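Local coordinates for protein putative immunoglobulin A1 protease (Bacteroides ovatus, PDB 3N6Z) that is of unproven function but may cleave immunoglobulin A1 as a peptidase, and folds into a parallel beta-helix, at residues R131-V136 with V169-T174; G188-S193 with G225-V230; N203-A208 with N347-G352. All blocks are in the same frame, centred on the assembly; numbering follows the deposited sequence. Where two conformers were deposited one is given.

Interaction 1. Residues R131-V136 with V169-T174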
# COMPACT_ATOMS: atom_id res chain seq x y z
N ARG A 131 2.55 -7.44 -7.98
CA ARG A 131 3.94 -7.66 -7.66
C ARG A 131 4.86 -6.90 -8.59
O ARG A 131 4.53 -6.65 -9.75
CB ARG A 131 4.29 -9.15 -7.68
CG ARG A 131 4.09 -9.84 -9.04
CD ARG A 131 4.27 -11.39 -8.95
NE ARG A 131 3.84 -12.08 -10.16
CZ ARG A 131 2.58 -12.12 -10.59
NH1 ARG A 131 1.65 -11.43 -9.94
NH2 ARG A 131 2.26 -12.76 -11.71
N ASN A 132 6.04 -6.61 -8.07
CA ASN A 132 7.14 -6.11 -8.88
C ASN A 132 6.84 -4.81 -9.64
O ASN A 132 7.25 -4.66 -10.79
CB ASN A 132 7.65 -7.18 -9.86
CG ASN A 132 7.86 -8.54 -9.20
OD1 ASN A 132 8.45 -8.62 -8.13
ND2 ASN A 132 7.37 -9.60 -9.85
N VAL A 133 6.16 -3.86 -8.99
CA VAL A 133 5.94 -2.54 -9.58
C VAL A 133 6.25 -1.44 -8.57
O VAL A 133 5.95 -1.57 -7.38
CB VAL A 133 4.50 -2.40 -10.17
CG1 VAL A 133 3.42 -2.39 -9.07
CG2 VAL A 133 4.38 -1.16 -11.06
N GLY A 134 6.79 -0.33 -9.06
CA GLY A 134 6.91 0.89 -8.30
C GLY A 134 6.02 1.97 -8.86
O GLY A 134 5.84 2.06 -10.08
N PHE A 135 5.44 2.76 -7.96
CA PHE A 135 4.72 3.98 -8.33
C PHE A 135 5.56 5.18 -7.92
O PHE A 135 5.83 5.37 -6.72
CB PHE A 135 3.34 4.05 -7.66
CG PHE A 135 2.35 3.10 -8.21
CD1 PHE A 135 2.37 1.76 -7.85
CD2 PHE A 135 1.35 3.55 -9.08
CE1 PHE A 135 1.43 0.89 -8.35
CE2 PHE A 135 0.44 2.67 -9.60
CZ PHE A 135 0.46 1.34 -9.25
N VAL A 136 6.02 5.97 -8.88
CA VAL A 136 6.85 7.14 -8.62
C VAL A 136 6.03 8.41 -8.81
O VAL A 136 5.39 8.60 -9.84
CB VAL A 136 8.08 7.15 -9.55
CG1 VAL A 136 8.85 8.48 -9.45
CG2 VAL A 136 8.98 5.93 -9.28
N VAL A 169 3.35 -7.48 -3.22
CA VAL A 169 4.67 -8.04 -2.94
C VAL A 169 5.73 -7.36 -3.85
O VAL A 169 5.52 -7.23 -5.07
CB VAL A 169 4.65 -9.58 -3.12
CG1 VAL A 169 5.98 -10.19 -2.81
CG2 VAL A 169 3.55 -10.21 -2.24
N ASN A 170 6.87 -7.00 -3.28
CA ASN A 170 7.97 -6.42 -4.07
C ASN A 170 7.52 -5.16 -4.82
O ASN A 170 7.78 -5.01 -6.02
CB ASN A 170 8.59 -7.41 -5.08
CG ASN A 170 8.89 -8.76 -4.50
OD1 ASN A 170 9.19 -8.94 -3.32
ND2 ASN A 170 8.79 -9.77 -5.38
N CYS A 171 6.82 -4.28 -4.11
CA CYS A 171 6.33 -3.04 -4.69
C CYS A 171 6.76 -1.83 -3.86
O CYS A 171 7.09 -1.97 -2.68
CB CYS A 171 4.80 -3.04 -4.83
SG CYS A 171 4.15 -4.26 -5.97
N TYR A 172 6.67 -0.65 -4.44
CA TYR A 172 6.92 0.57 -3.71
C TYR A 172 6.12 1.71 -4.24
O TYR A 172 5.64 1.67 -5.39
CB TYR A 172 8.42 0.91 -3.68
CG TYR A 172 9.02 1.52 -4.93
CD1 TYR A 172 9.09 2.90 -5.07
CD2 TYR A 172 9.64 0.73 -5.90
CE1 TYR A 172 9.76 3.48 -6.17
CE2 TYR A 172 10.29 1.30 -7.01
CZ TYR A 172 10.37 2.66 -7.12
OH TYR A 172 11.05 3.23 -8.18
N THR A 173 5.94 2.72 -3.40
CA THR A 173 5.29 3.96 -3.78
C THR A 173 6.03 5.18 -3.27
O THR A 173 6.66 5.17 -2.20
CB THR A 173 3.82 4.05 -3.31
OG1 THR A 173 3.80 4.16 -1.89
CG2 THR A 173 3.02 2.81 -3.73
N THR A 174 5.94 6.23 -4.06
CA THR A 174 6.38 7.59 -3.69
C THR A 174 5.31 8.56 -4.15
O THR A 174 4.53 8.27 -5.07
CB THR A 174 7.77 7.96 -4.27
OG1 THR A 174 7.65 8.52 -5.59
CG2 THR A 174 8.73 6.73 -4.30

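Interaction 2. Residues G188-S193 with G225-V230. With SO4 (sulfate ion), chain C.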
# COMPACT_ATOMS: atom_id res chain seq x y z
N GLY A 188 -5.05 1.56 1.65
CA GLY A 188 -5.88 2.16 2.71
C GLY A 188 -6.20 1.17 3.82
O GLY A 188 -5.95 1.43 5.01
N VAL A 189 -6.74 0.02 3.41
CA VAL A 189 -7.22 -1.02 4.31
C VAL A 189 -6.69 -2.38 3.85
O VAL A 189 -6.88 -2.75 2.69
CB VAL A 189 -8.78 -1.04 4.38
CG1 VAL A 189 -9.22 -2.03 5.48
CG2 VAL A 189 -9.36 0.36 4.60
N LEU A 190 -6.05 -3.11 4.76
CA LEU A 190 -5.64 -4.49 4.55
C LEU A 190 -6.73 -5.36 5.17
O LEU A 190 -7.09 -5.18 6.35
CB LEU A 190 -4.29 -4.75 5.25
CG LEU A 190 -3.75 -6.18 5.28
CD1 LEU A 190 -3.58 -6.77 3.84
CD2 LEU A 190 -2.40 -6.22 6.05
N ALA A 191 -7.24 -6.30 4.39
CA ALA A 191 -8.21 -7.28 4.86
C ALA A 191 -7.50 -8.54 5.37
O ALA A 191 -6.39 -8.45 5.93
CB ALA A 191 -9.28 -7.56 3.77
N ASN A 192 -8.13 -9.72 5.26
CA ASN A 192 -7.73 -10.86 6.06
C ASN A 192 -7.54 -12.14 5.25
O ASN A 192 -7.39 -12.10 4.00
CB ASN A 192 -8.64 -11.00 7.29
CG ASN A 192 -10.04 -11.50 6.97
OD1 ASN A 192 -10.66 -11.07 5.96
ND2 ASN A 192 -10.55 -12.41 7.80
N SER A 193 -7.53 -13.27 5.93
CA SER A 193 -7.13 -14.54 5.35
C SER A 193 -8.21 -15.55 5.63
O SER A 193 -8.71 -15.61 6.75
CB SER A 193 -5.80 -14.99 5.97
OG SER A 193 -4.82 -13.98 5.74
N GLY A 225 -3.32 2.03 6.24
CA GLY A 225 -4.08 2.78 7.23
C GLY A 225 -4.74 1.95 8.30
O GLY A 225 -4.61 2.26 9.51
N ARG A 226 -5.41 0.89 7.88
CA ARG A 226 -6.32 0.14 8.72
C ARG A 226 -6.21 -1.35 8.39
O ARG A 226 -5.99 -1.71 7.24
CB ARG A 226 -7.74 0.67 8.45
CG ARG A 226 -8.88 0.01 9.20
CD ARG A 226 -10.19 0.55 8.66
NE ARG A 226 -11.32 -0.07 9.36
CZ ARG A 226 -12.56 -0.08 8.90
NH1 ARG A 226 -12.88 0.57 7.78
NH2 ARG A 226 -13.51 -0.74 9.58
N LYS A 227 -6.41 -2.18 9.40
CA LYS A 227 -6.49 -3.63 9.27
C LYS A 227 -7.85 -4.13 9.75
O LYS A 227 -8.25 -3.84 10.89
CB LYS A 227 -5.39 -4.27 10.12
CG LYS A 227 -5.42 -5.79 10.15
CD LYS A 227 -5.14 -6.44 8.80
CE LYS A 227 -5.09 -7.97 8.85
NZ LYS A 227 -6.33 -8.61 9.37
N VAL A 228 -8.50 -4.92 8.90
CA VAL A 228 -9.77 -5.55 9.20
C VAL A 228 -9.68 -7.06 9.14
O VAL A 228 -8.80 -7.61 8.45
CB VAL A 228 -10.92 -5.02 8.30
CG1 VAL A 228 -11.04 -3.49 8.47
CG2 VAL A 228 -10.77 -5.44 6.85
N GLY A 229 -10.58 -7.73 9.85
CA GLY A 229 -10.62 -9.17 9.92
C GLY A 229 -9.49 -9.82 10.74
O GLY A 229 -8.51 -9.18 11.14
N VAL A 230 -9.66 -11.12 10.97
CA VAL A 230 -8.68 -11.96 11.63
C VAL A 230 -7.85 -12.68 10.57
O VAL A 230 -8.41 -13.27 9.64
CB VAL A 230 -9.38 -12.97 12.62
CG1 VAL A 230 -8.40 -13.99 13.15
CG2 VAL A 230 -10.00 -12.21 13.79
S SO4 C . -16.62 -0.48 7.69
O1 SO4 C . -17.41 -0.85 6.52
O2 SO4 C . -17.46 0.13 8.72
O3 SO4 C . -16.00 -1.68 8.24
O4 SO4 C . -15.63 0.49 7.26
O HOH W 1 -8.23 -16.12 9.58

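Interaction 3. Residues N203-A208 with N347-G352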
# COMPACT_ATOMS: atom_id res chain seq x y z
N ASN A 203 7.74 -7.21 1.48
CA ASN A 203 8.86 -6.69 0.71
C ASN A 203 8.45 -5.44 -0.09
O ASN A 203 8.64 -5.36 -1.31
CB ASN A 203 9.48 -7.78 -0.20
CG ASN A 203 10.50 -8.64 0.54
OD1 ASN A 203 11.36 -8.12 1.29
ND2 ASN A 203 10.39 -9.94 0.37
N CYS A 204 7.92 -4.48 0.64
CA CYS A 204 7.50 -3.19 0.09
C CYS A 204 8.04 -2.03 0.88
O CYS A 204 8.33 -2.13 2.05
CB CYS A 204 5.97 -3.04 0.05
SG CYS A 204 5.13 -4.23 -1.04
N TYR A 205 8.20 -0.90 0.22
CA TYR A 205 8.48 0.35 0.92
C TYR A 205 7.66 1.50 0.34
O TYR A 205 7.12 1.42 -0.77
CB TYR A 205 9.99 0.69 0.91
CG TYR A 205 10.57 1.13 -0.41
CD1 TYR A 205 11.08 0.20 -1.29
CD2 TYR A 205 10.64 2.47 -0.76
CE1 TYR A 205 11.64 0.59 -2.51
CE2 TYR A 205 11.23 2.88 -1.96
CZ TYR A 205 11.73 1.93 -2.85
OH TYR A 205 12.29 2.31 -4.07
N SER A 206 7.58 2.58 1.11
CA SER A 206 7.00 3.81 0.63
C SER A 206 7.73 5.01 1.17
O SER A 206 8.18 5.01 2.32
CB SER A 206 5.54 3.89 1.02
OG SER A 206 4.88 5.04 0.50
N ASN A 207 7.83 6.04 0.31
CA ASN A 207 8.25 7.38 0.67
C ASN A 207 7.12 8.41 0.44
O ASN A 207 7.35 9.65 0.40
CB ASN A 207 9.51 7.75 -0.12
CG ASN A 207 10.03 9.09 0.26
OD1 ASN A 207 9.81 9.55 1.39
ND2 ASN A 207 10.72 9.75 -0.66
N ALA A 208 5.88 7.96 0.29
CA ALA A 208 4.78 8.89 0.09
C ALA A 208 4.43 9.64 1.36
O ALA A 208 4.50 9.05 2.42
CB ALA A 208 3.56 8.11 -0.40
N ASN A 347 18.82 -10.04 -2.56
CA ASN A 347 18.57 -10.08 -4.01
C ASN A 347 17.63 -8.99 -4.51
O ASN A 347 17.58 -8.73 -5.71
CB ASN A 347 18.04 -11.46 -4.40
CG ASN A 347 19.04 -12.58 -4.12
OD1 ASN A 347 20.25 -12.41 -4.29
ND2 ASN A 347 18.53 -13.73 -3.68
N LEU A 348 16.87 -8.37 -3.60
CA LEU A 348 15.87 -7.34 -3.91
C LEU A 348 16.33 -5.96 -3.48
O LEU A 348 16.29 -5.02 -4.25
CB LEU A 348 14.53 -7.67 -3.23
CG LEU A 348 13.43 -6.62 -3.33
CD1 LEU A 348 13.03 -6.40 -4.80
CD2 LEU A 348 12.23 -7.03 -2.45
N TRP A 349 16.74 -5.87 -2.21
CA TRP A 349 17.04 -4.61 -1.58
C TRP A 349 18.50 -4.20 -1.81
O TRP A 349 19.39 -5.05 -1.96
CB TRP A 349 16.77 -4.68 -0.10
CG TRP A 349 15.36 -4.96 0.31
CD1 TRP A 349 14.83 -6.17 0.62
CD2 TRP A 349 14.31 -4.00 0.55
NE1 TRP A 349 13.52 -6.03 1.05
CE2 TRP A 349 13.19 -4.71 1.01
CE3 TRP A 349 14.24 -2.60 0.44
CZ2 TRP A 349 12.00 -4.08 1.36
CZ3 TRP A 349 13.07 -1.97 0.76
CH2 TRP A 349 11.96 -2.71 1.23
N LYS A 350 18.74 -2.89 -1.82
CA LYS A 350 20.11 -2.34 -1.81
C LYS A 350 20.13 -1.06 -1.02
O LYS A 350 19.09 -0.41 -0.83
CB LYS A 350 20.65 -2.10 -3.22
CG LYS A 350 19.93 -1.00 -4.02
CD LYS A 350 20.66 -0.65 -5.31
CE LYS A 350 19.91 0.41 -6.11
NZ LYS A 350 20.59 0.73 -7.41
N LYS A 351 21.32 -0.67 -0.55
CA LYS A 351 21.47 0.59 0.14
C LYS A 351 21.37 1.70 -0.91
O LYS A 351 21.87 1.56 -2.03
CB LYS A 351 22.78 0.64 0.96
CG LYS A 351 22.69 -0.28 2.15
CD LYS A 351 23.87 -0.21 3.10
CE LYS A 351 23.84 -1.43 4.00
NZ LYS A 351 24.95 -1.40 4.97
N GLY A 352 20.69 2.77 -0.57
CA GLY A 352 20.56 3.92 -1.43
C GLY A 352 21.67 4.89 -1.07
O GLY A 352 22.21 4.87 0.06

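Interaction 1. Residues R131-V136 with V169-T174
Asn132 and Asn170 hold equivalent corner positions in consecutive coils of a parallel beta-helix, both with positive backbone torsions. In each, CG lies beside the backbone N (chi1 -47°), and the two side chains run alongside, pointing the same way. The amide planes are only 20° apart, and Asn170 ND2 donates to Asn132 OD1 at 3.0 Å; the acceptor lies in the plane of the Asn170 amide. Asn132 ND2 bonds to Asp103 and Asn170 touches Asn203 in the next coil, a row consistent with the asparagine ladders of beta-helices.

Backbone bonds run between the coils in parallel pairing. Asn132 N donates to Val169 O and Tyr172 N to Val133 O; further along, Phe135 N reaches Tyr172 O at 2.8 Å and Thr174 N bonds to Phe135 O. At the corner Val133 N points instead to Cys171 SG, a weak bond of 3.6 Å.

Apolar packing falls on two faces. Tyr172 CG sits between its own N and carbonyl carbon (chi1 78°), which swings the ring over Gly134: Gly134 CA stands 3.8 Å from the Tyr172 ring centroid, a CH-pi contact. Val136 CG2 approaches the phenol end, 3.6 Å from Tyr172 OH, which itself bonds to Glu363 N. On the other face Phe135 and Thr173 point inward, with Thr173 CG2 near Phe135 CB, while Thr173 OG1 is held by Ser206 and Gly185.

Strands 133-136 and 172-174 are neighbours in a parallel sheet, between 107-110 and 204-206. Phe135 packs on Ile109 and edge-to-face on Phe122 in the interior, and Tyr172 stacks on Tyr205 of the next coil.

Interaction 2. Residues G188-S193 with G225-V230
Arg226 lies alongside Val189, its aliphatic chain extended, and carries a guanidinium with Val228 CG1 over one face and a sulfate at the edge. Arg226 NH1 donates to sulfate O4 at 2.8 Å and Arg226 NH2 to sulfate O3 at 3.0 Å, a two-pronged grip; Asp258 also bonds to NH2 as a salt bridge. The ion probably comes from the crystallisation liquor. The other flat group, the Asn192 amide, sends Asn192 ND2 to Val230 O at 3.0 Å; that oxygen lies close to the amide plane, although the donor is tilted 34° from the carbonyl plane. Asp158 takes a further bond from the same nitrogen, and a water bridges Ser193 O and Val230 O.

Val189 CG1 meets Val228 CG1 at 3.8 Å, the two valines crossing at about a right angle. On the opposite face Leu190 CG rests 3.8 Å from Lys227 CD. The lysine chain bends at chi2 (65°) and chi4 (58°), bringing Lys227 NZ to 2.8 Å from Val228 O, above the plane of that carbonyl, while Gly231 O and Asp262 O are further acceptors; three carbonyls thus hold this buried charge.

Arg226 N to Gly188 O, Leu190 N to Arg226 O, and Val228 N to Leu190 O (2.9 Å) form a parallel ladder. Parallel pairing of strands about one coil apart, following a corner in each, is characteristic of a parallel beta-helix.

Interaction 3. Residues N203-A208 with N347-G352
Trp349 reaches across to Asn203 with the pyrrole edge of its indole: Trp349 NE1 donates to Asn203 OD1 at 3.0 Å with an N-H...O angle of 159°. The acceptor lies near the ring plane, whereas the nitrogen is tilted from the plane of the amide carbonyl. Ring and amide are turned steeply against each other, so they meet as edge and oxygen rather than as a stack.

Conformation explains how one indole spans three residues. Trp349 CG lies beside its backbone N, anti to the carbonyl carbon (chi1 -62°), which carries the indole toward 203-205 with its NE1-to-CZ3 edge facing those residues. Along that edge, after Asn203 OD1, come Cys204 O, 3.8 Å from Trp349 CH2, and Tyr205 CB, 3.9 Å from the same carbon. Tyr205 CG is lodged between its own backbone N and carbonyl carbon (chi1 71°), a turn that brings Tyr205 CD1 to 3.6 Å from Trp349 CZ3. The two side chains run antiparallel past one another and their rings touch only by the rims.

Leu348 adds an apolar wedge. Leu348 CD2 sits 3.6 Å from Asn203 CB and also lies over one face of the neighbouring indole, packing against both partners of the hydrogen bond. Were Trp349 an alanine, Asn203 OD1 would probably lose its indole donor and a gap would be likely to open beside Tyr205.

The contact joins the C-terminal hairpin to the side of the beta-helix. Strand 349-350 pairs antiparallel with 358-359, whose Phe359 meets Trp349 and Tyr205 edge-to-face, while Ile341 of helix 334-344 and Tyr238 of strand 237-239 also press on the indole. Tyr205 stacks on Tyr172, its hydroxyl bonded to Ser362.

From the N terminus, interaction 1 comes first: it brings 169-174 back beside 131-136 after 32 intervening residues, closing one coil of the beta-helix. Interaction 2 opens at 188-193 and closes a later coil at 225-230. Interaction 3 starts inside that loop, at 203-208, and closes at 347-352, so the two cross, on opposite sides of the chain's centre and about 10 Å apart at their nearest atoms. Interactions 1 and 3 follow in series and touch, since strands 172-174 and 204-206 are neighbours in one sheet. Interactions 1 and 2 join coil to coil; interaction 3 ties the C-terminal end back to the solenoid.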